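Local atomic coordinates of ribokinase (PDB entry 6CW5), a protein that probably phosphorylates D-ribose at O-5 with ATP and a divalent cation, most likely magnesium, to give D-ribose 5-phosphate. Residues 184-187 and 188-191; 286-289 and 290-294. All coordinates share one frame; numbering follows the deposited sequence.

Contact 1 of 2, residues 184-187 and 188-191; sequences FPWK and HLSW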
ATOM      1  N   PHE A 184     -12.991   2.286   2.820  1.00 17.78           N
ATOM      2  CA  PHE A 184     -12.479   2.622   1.499  1.00 17.56           C
ATOM      3  C   PHE A 184     -12.742   4.092   1.171  1.00 19.63           C
ATOM      4  O   PHE A 184     -13.793   4.645   1.538  1.00 20.51           O
ATOM      5  CB  PHE A 184     -13.138   1.680   0.493  1.00 16.76           C
ATOM      6  CG  PHE A 184     -12.471   1.624  -0.849  1.00 19.54           C
ATOM      7  CD1 PHE A 184     -11.445   0.709  -1.095  1.00 19.97           C
ATOM      8  CD2 PHE A 184     -12.916   2.436  -1.880  1.00 14.33           C
ATOM      9  CE1 PHE A 184     -10.842   0.633  -2.341  1.00 20.05           C
ATOM     10  CE2 PHE A 184     -12.328   2.356  -3.154  1.00 19.34           C
ATOM     11  CZ  PHE A 184     -11.288   1.461  -3.374  1.00 19.31           C
ATOM     12  N   PRO A 185     -11.784   4.782   0.518  1.00 18.89           N
ATOM     13  CA  PRO A 185     -11.935   6.224   0.245  1.00 17.27           C
ATOM     14  C   PRO A 185     -12.822   6.472  -0.971  1.00 22.07           C
ATOM     15  O   PRO A 185     -12.380   6.905  -2.024  1.00 20.04           O
ATOM     16  CB  PRO A 185     -10.486   6.671   0.021  1.00 20.01           C
ATOM     17  CG  PRO A 185      -9.862   5.459  -0.639  1.00 17.32           C
ATOM     18  CD  PRO A 185     -10.460   4.270   0.104  1.00 16.92           C
ATOM     19  N   TRP A 186     -14.115   6.154  -0.823  1.00 16.79           N
ATOM     20  CA  TRP A 186     -15.069   6.311  -1.916  1.00 20.55           C
ATOM     21  C   TRP A 186     -15.087   7.723  -2.473  1.00 21.06           C
ATOM     22  O   TRP A 186     -15.425   7.912  -3.647  1.00 22.36           O
ATOM     23  CB  TRP A 186     -16.472   5.946  -1.431  1.00 18.30           C
ATOM     24  CG  TRP A 186     -16.504   4.508  -0.974  1.00 17.16           C
ATOM     25  CD1 TRP A 186     -16.616   4.067   0.314  1.00 17.48           C
ATOM     26  CD2 TRP A 186     -16.387   3.339  -1.796  1.00 17.99           C
ATOM     27  NE1 TRP A 186     -16.587   2.694   0.340  1.00 16.41           N
ATOM     28  CE2 TRP A 186     -16.455   2.219  -0.938  1.00 16.08           C
ATOM     29  CE3 TRP A 186     -16.246   3.125  -3.176  1.00 19.77           C
ATOM     30  CZ2 TRP A 186     -16.379   0.892  -1.410  1.00 16.10           C
ATOM     31  CZ3 TRP A 186     -16.182   1.809  -3.646  1.00 19.23           C
ATOM     32  CH2 TRP A 186     -16.240   0.709  -2.759  1.00 20.77           C
ATOM     33  N   LYS A 187     -14.779   8.726  -1.651  1.00 21.31           N
ATOM     34  CA  LYS A 187     -14.862  10.089  -2.165  1.00 24.87           C
ATOM     35  C   LYS A 187     -13.926  10.329  -3.338  1.00 24.53           C
ATOM     36  O   LYS A 187     -14.165  11.266  -4.104  1.00 25.72           O
ATOM     37  CB  LYS A 187     -14.577  11.114  -1.065  1.00 24.17           C
ATOM     38  CG  LYS A 187     -13.188  11.012  -0.470  1.00 21.64           C
ATOM     39  CD  LYS A 187     -12.982  12.011   0.639  1.00 29.52           C
ATOM     40  CE  LYS A 187     -11.636  11.802   1.305  1.00 38.09           C
ATOM     41  NZ  LYS A 187     -11.424  12.792   2.393  1.00 44.56           N
ATOM     42  N   HIS A 188     -12.861   9.527  -3.498  1.00 19.85           N
ATOM     43  CA  HIS A 188     -11.908   9.709  -4.598  1.00 22.62           C
ATOM     44  C   HIS A 188     -12.320   9.000  -5.871  1.00 23.75           C
ATOM     45  O   HIS A 188     -11.686   9.202  -6.915  1.00 25.51           O
ATOM     46  CB  HIS A 188     -10.513   9.183  -4.196  1.00 20.43           C
ATOM     47  CG  HIS A 188      -9.897   9.956  -3.076  1.00 24.82           C
ATOM     48  ND1 HIS A 188      -9.931  11.333  -3.030  1.00 25.45           N
ATOM     49  CD2 HIS A 188      -9.241   9.555  -1.960  1.00 23.58           C
ATOM     50  CE1 HIS A 188      -9.318  11.748  -1.935  1.00 25.93           C
ATOM     51  NE2 HIS A 188      -8.885  10.689  -1.274  1.00 29.01           N
ATOM     52  N   LEU A 189     -13.358   8.183  -5.818  1.00 19.09           N
ATOM     53  CA  LEU A 189     -13.685   7.272  -6.904  1.00 18.13           C
ATOM     54  C   LEU A 189     -14.720   7.889  -7.834  1.00 27.09           C
ATOM     55  O   LEU A 189     -15.774   8.346  -7.379  1.00 22.68           O
ATOM     56  CB  LEU A 189     -14.227   5.962  -6.337  1.00 20.48           C
ATOM     57  CG  LEU A 189     -14.534   4.936  -7.395  1.00 21.82           C
ATOM     58  CD1 LEU A 189     -13.228   4.486  -8.049  1.00 19.41           C
ATOM     59  CD2 LEU A 189     -15.239   3.753  -6.695  1.00 19.92           C
ATOM     60  N   SER A 190     -14.438   7.874  -9.140  1.00 20.65           N
ATOM     61  CA  SER A 190     -15.432   8.415 -10.071  1.00 21.68           C
ATOM     62  C   SER A 190     -16.512   7.397 -10.408  1.00 25.71           C
ATOM     63  O   SER A 190     -17.689   7.766 -10.523  1.00 20.93           O
ATOM     64  CB  SER A 190     -14.777   8.883 -11.372  1.00 26.74           C
ATOM     65  OG  SER A 190     -13.620   9.680 -11.124  1.00 24.89           O
ATOM     66  N   TRP A 191     -16.123   6.137 -10.637  1.00 25.14           N
ATOM     67  CA  TRP A 191     -17.052   5.101 -11.084  1.00 21.09           C
ATOM     68  C   TRP A 191     -16.807   3.795 -10.355  1.00 21.64           C
ATOM     69  O   TRP A 191     -15.669   3.329 -10.275  1.00 19.75           O
ATOM     70  CB  TRP A 191     -16.924   4.834 -12.583  1.00 18.56           C
ATOM     71  CG  TRP A 191     -17.493   5.923 -13.434  1.00 20.69           C
ATOM     72  CD1 TRP A 191     -16.822   6.935 -14.052  1.00 25.49           C
ATOM     73  CD2 TRP A 191     -18.872   6.085 -13.766  1.00 22.66           C
ATOM     74  NE1 TRP A 191     -17.714   7.725 -14.761  1.00 23.74           N
ATOM     75  CE2 TRP A 191     -18.979   7.218 -14.592  1.00 24.78           C
ATOM     76  CE3 TRP A 191     -20.032   5.370 -13.436  1.00 23.64           C
ATOM     77  CZ2 TRP A 191     -20.199   7.657 -15.105  1.00 29.75           C
ATOM     78  CZ3 TRP A 191     -21.246   5.798 -13.952  1.00 26.07           C
ATOM     79  CH2 TRP A 191     -21.317   6.940 -14.773  1.00 28.11           C
TER
HETATM   80  O   HOH W   1     -15.079  11.351  -6.981  1.00 44.88           O
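K187 lies over one face of the H188 imidazole, and L189 meets the W186 indole at its rim, in a short 3-10 turn that links helix 178-183 to strand 191-195. The methylene CG of K187 sits above the middle of the H188 ring, 4.2 Å from the centroid and 8° off the ring normal, a CH-pi contact. K187 places CG between its backbone N and carbonyl carbon (chi1 62°); the extended chain continues above the same face and brings K187 CE past the rim, 3.9 Å from H188 NE2. P185 CB approaches the same imidazole obliquely at CD2.

The indole has a different pair of neighbours. F184 CD2 lies over the centre of one face, while L189 CD2 comes in at the edge, in the ring plane, 3.7 Å from W186 CE3. The two side chains of W186 and L189 run side by side. W186 NE1 is satisfied by L181 O, and further aromatic packing comes from F170, stacked on F184, and from F237, which meets the indole. H188 and L189 also reach neighbouring elements, L156 of helix 149-161 and strand 167-170 respectively.

Two successive i to i+3 bonds shape the backbone. The carbonyl O of P185, the residue at the centre of an inverse gamma turn, accepts a hydrogen bond from H188 N (3.0 Å), and W186 O accepts L189 N at 3.0 Å. A water then bridges the exit of the turn, donating to K187 O at 3.0 Å and, weakly, to L189 O.

Contact 2 of 2, residues 286-289 and 290-294; sequences YFVA and GLMSG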
ATOM      1  N   TYR A 286     -13.983  -1.592 -22.128  1.00 28.21           N
ATOM      2  CA  TYR A 286     -14.738  -0.842 -23.128  1.00 26.53           C
ATOM      3  C   TYR A 286     -15.441   0.364 -22.513  1.00 33.73           C
ATOM      4  O   TYR A 286     -15.553   1.408 -23.168  1.00 29.55           O
ATOM      5  CB  TYR A 286     -15.757  -1.746 -23.839  1.00 31.72           C
ATOM      6  CG  TYR A 286     -15.237  -2.241 -25.169  1.00 35.82           C
ATOM      7  CD1 TYR A 286     -15.589  -1.595 -26.355  1.00 34.43           C
ATOM      8  CD2 TYR A 286     -14.347  -3.318 -25.235  1.00 33.90           C
ATOM      9  CE1 TYR A 286     -15.085  -2.023 -27.583  1.00 36.29           C
ATOM     10  CE2 TYR A 286     -13.836  -3.757 -26.465  1.00 41.45           C
ATOM     11  CZ  TYR A 286     -14.214  -3.101 -27.629  1.00 42.52           C
ATOM     12  OH  TYR A 286     -13.720  -3.502 -28.851  1.00 48.30           O
ATOM     13  N   PHE A 287     -15.909   0.249 -21.266  1.00 26.53           N
ATOM     14  CA  PHE A 287     -16.533   1.400 -20.622  1.00 25.55           C
ATOM     15  C   PHE A 287     -15.531   2.525 -20.420  1.00 29.25           C
ATOM     16  O   PHE A 287     -15.820   3.684 -20.715  1.00 31.69           O
ATOM     17  CB  PHE A 287     -17.157   0.980 -19.296  1.00 26.44           C
ATOM     18  CG  PHE A 287     -17.734   2.129 -18.505  1.00 28.78           C
ATOM     19  CD1 PHE A 287     -18.919   2.738 -18.905  1.00 28.97           C
ATOM     20  CD2 PHE A 287     -17.103   2.584 -17.352  1.00 33.01           C
ATOM     21  CE1 PHE A 287     -19.469   3.788 -18.184  1.00 33.17           C
ATOM     22  CE2 PHE A 287     -17.635   3.637 -16.626  1.00 30.18           C
ATOM     23  CZ  PHE A 287     -18.827   4.242 -17.042  1.00 31.92           C
ATOM     24  N   VAL A 288     -14.353   2.202 -19.897  1.00 29.41           N
ATOM     25  CA  VAL A 288     -13.305   3.207 -19.736  1.00 35.39           C
ATOM     26  C   VAL A 288     -12.896   3.787 -21.085  1.00 34.17           C
ATOM     27  O   VAL A 288     -12.751   5.005 -21.234  1.00 31.35           O
ATOM     28  CB  VAL A 288     -12.109   2.598 -18.982  1.00 33.87           C
ATOM     29  CG1 VAL A 288     -10.915   3.551 -19.001  1.00 37.20           C
ATOM     30  CG2 VAL A 288     -12.500   2.244 -17.534  1.00 31.55           C
ATOM     31  N   ALA A 289     -12.725   2.938 -22.103  1.00 30.24           N
ATOM     32  CA  ALA A 289     -12.410   3.492 -23.416  1.00 32.93           C
ATOM     33  C   ALA A 289     -13.519   4.407 -23.912  1.00 32.99           C
ATOM     34  O   ALA A 289     -13.246   5.377 -24.625  1.00 37.21           O
ATOM     35  CB  ALA A 289     -12.165   2.385 -24.441  1.00 29.86           C
ATOM     36  N   GLY A 290     -14.768   4.109 -23.547  1.00 34.77           N
ATOM     37  CA  GLY A 290     -15.865   4.983 -23.916  1.00 34.41           C
ATOM     38  C   GLY A 290     -15.813   6.298 -23.164  1.00 38.12           C
ATOM     39  O   GLY A 290     -16.111   7.350 -23.722  1.00 38.78           O
ATOM     40  N   LEU A 291     -15.437   6.256 -21.884  1.00 39.55           N
ATOM     41  CA  LEU A 291     -15.239   7.501 -21.147  1.00 38.62           C
ATOM     42  C   LEU A 291     -14.133   8.336 -21.785  1.00 38.44           C
ATOM     43  O   LEU A 291     -14.276   9.552 -21.950  1.00 38.81           O
ATOM     44  CB  LEU A 291     -14.931   7.209 -19.681  1.00 36.93           C
ATOM     45  CG  LEU A 291     -16.040   6.565 -18.836  1.00 34.00           C
ATOM     46  CD1 LEU A 291     -15.547   6.312 -17.429  1.00 30.65           C
ATOM     47  CD2 LEU A 291     -17.282   7.415 -18.820  1.00 36.97           C
ATOM     48  N   MET A 292     -13.030   7.698 -22.178  1.00 37.42           N
ATOM     49  CA  MET A 292     -11.914   8.435 -22.754  1.00 36.20           C
ATOM     50  C   MET A 292     -12.192   8.975 -24.149  1.00 40.07           C
ATOM     51  O   MET A 292     -11.564   9.965 -24.546  1.00 44.08           O
ATOM     52  CB  MET A 292     -10.679   7.545 -22.807  1.00 34.49           C
ATOM     53  CG  MET A 292     -10.047   7.323 -21.468  1.00 35.07           C
ATOM     54  SD  MET A 292      -8.549   6.394 -21.782  1.00 53.64           S
ATOM     55  CE  MET A 292      -9.312   4.819 -21.757  1.00 28.15           C
ATOM     56  N   SER A 293     -13.085   8.340 -24.910  1.00 41.34           N
ATOM     57  CA  SER A 293     -13.299   8.685 -26.312  1.00 44.10           C
ATOM     58  C   SER A 293     -14.044   9.995 -26.510  1.00 43.31           C
ATOM     59  O   SER A 293     -14.155  10.455 -27.651  1.00 45.69           O
ATOM     60  CB  SER A 293     -14.103   7.591 -27.019  1.00 44.31           C
ATOM     61  OG  SER A 293     -15.397   7.488 -26.440  1.00 51.33           O
ATOM     62  N   GLY A 294     -14.569  10.596 -25.453  1.00 48.58           N
ATOM     63  CA  GLY A 294     -15.453  11.722 -25.634  1.00 58.23           C
ATOM     64  C   GLY A 294     -16.871  11.353 -26.001  1.00 61.54           C
ATOM     65  O   GLY A 294     -17.706  12.253 -26.141  1.00 63.71           O
TER
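L291 rides over one face of the F287 ring, and M292 presses its methyl group on V288: these two i, i+4 pairs form the tight side of the last turns of helix 279-292. F287 holds CG anti to its backbone N (chi1 175°), which carries the ring forward along the helix beneath the leucine. L291 CG stands over the rim of that ring, 4.2 Å from its centroid and 19° off the normal, a CH-pi contact, while the CD1 branch reaches F287 CE2 at 3.5 Å. The M292 chain bends at chi3 (-86°) and swings CE back to V288 CG1. At 3.4 Å this carbon pair is closer than usual van der Waals contact.

Both pairs pack on the rest of the protein, with F287 and V288 buried and L291 and M292 partly exposed. V288 and M292 rest on C15 of strand 15-18, and L291 and M292 on H140 of strand 140-143, whereas F287 packs on helix 297-311 through L297, L301 and C304. Y286 points to yet another side, its OH hydrogen-bonded to P322 O.

Toward the end of the helix the grip slackens. M292 N still bonds V288 O at 2.9 Å, but the next bond, S293 N to A289 O, is weak and bent. The exposed S293 turns its hydroxyl back and donates from OG to G290 O at 2.8 Å; K295 N is a second partner of S293 OG. G294, also exposed, leaves helical geometry with a positive phi, a backbone shape suited to glycine. This is the glycine-terminated C-terminal end of an alpha helix, packed on the central sheet of the ribokinase (PfkB) fold.

Overall arrangement
Contact 1 leads into strand 191-195 of the large sheet, and contact 2 closes helix 279-292, which packs against that sheet. Their centres are 19 Å apart, yet they meet through W191: its CD1 lies 3.7 Å from L291 CD1, and its ring packs edge-to-face with F287, with W191 CD2 3.8 Å from F287 CZ. Contact 1 is away from the annotated sites. Contact 2 is nearer: the F287 side chain is about 8 Å from that of T246, an ADP-binding residue, and the side chain of Y286 is about 8 Å from that of C311, a predicted potassium ligand. D281, the predicted proton acceptor, belongs to the same helix as contact 2.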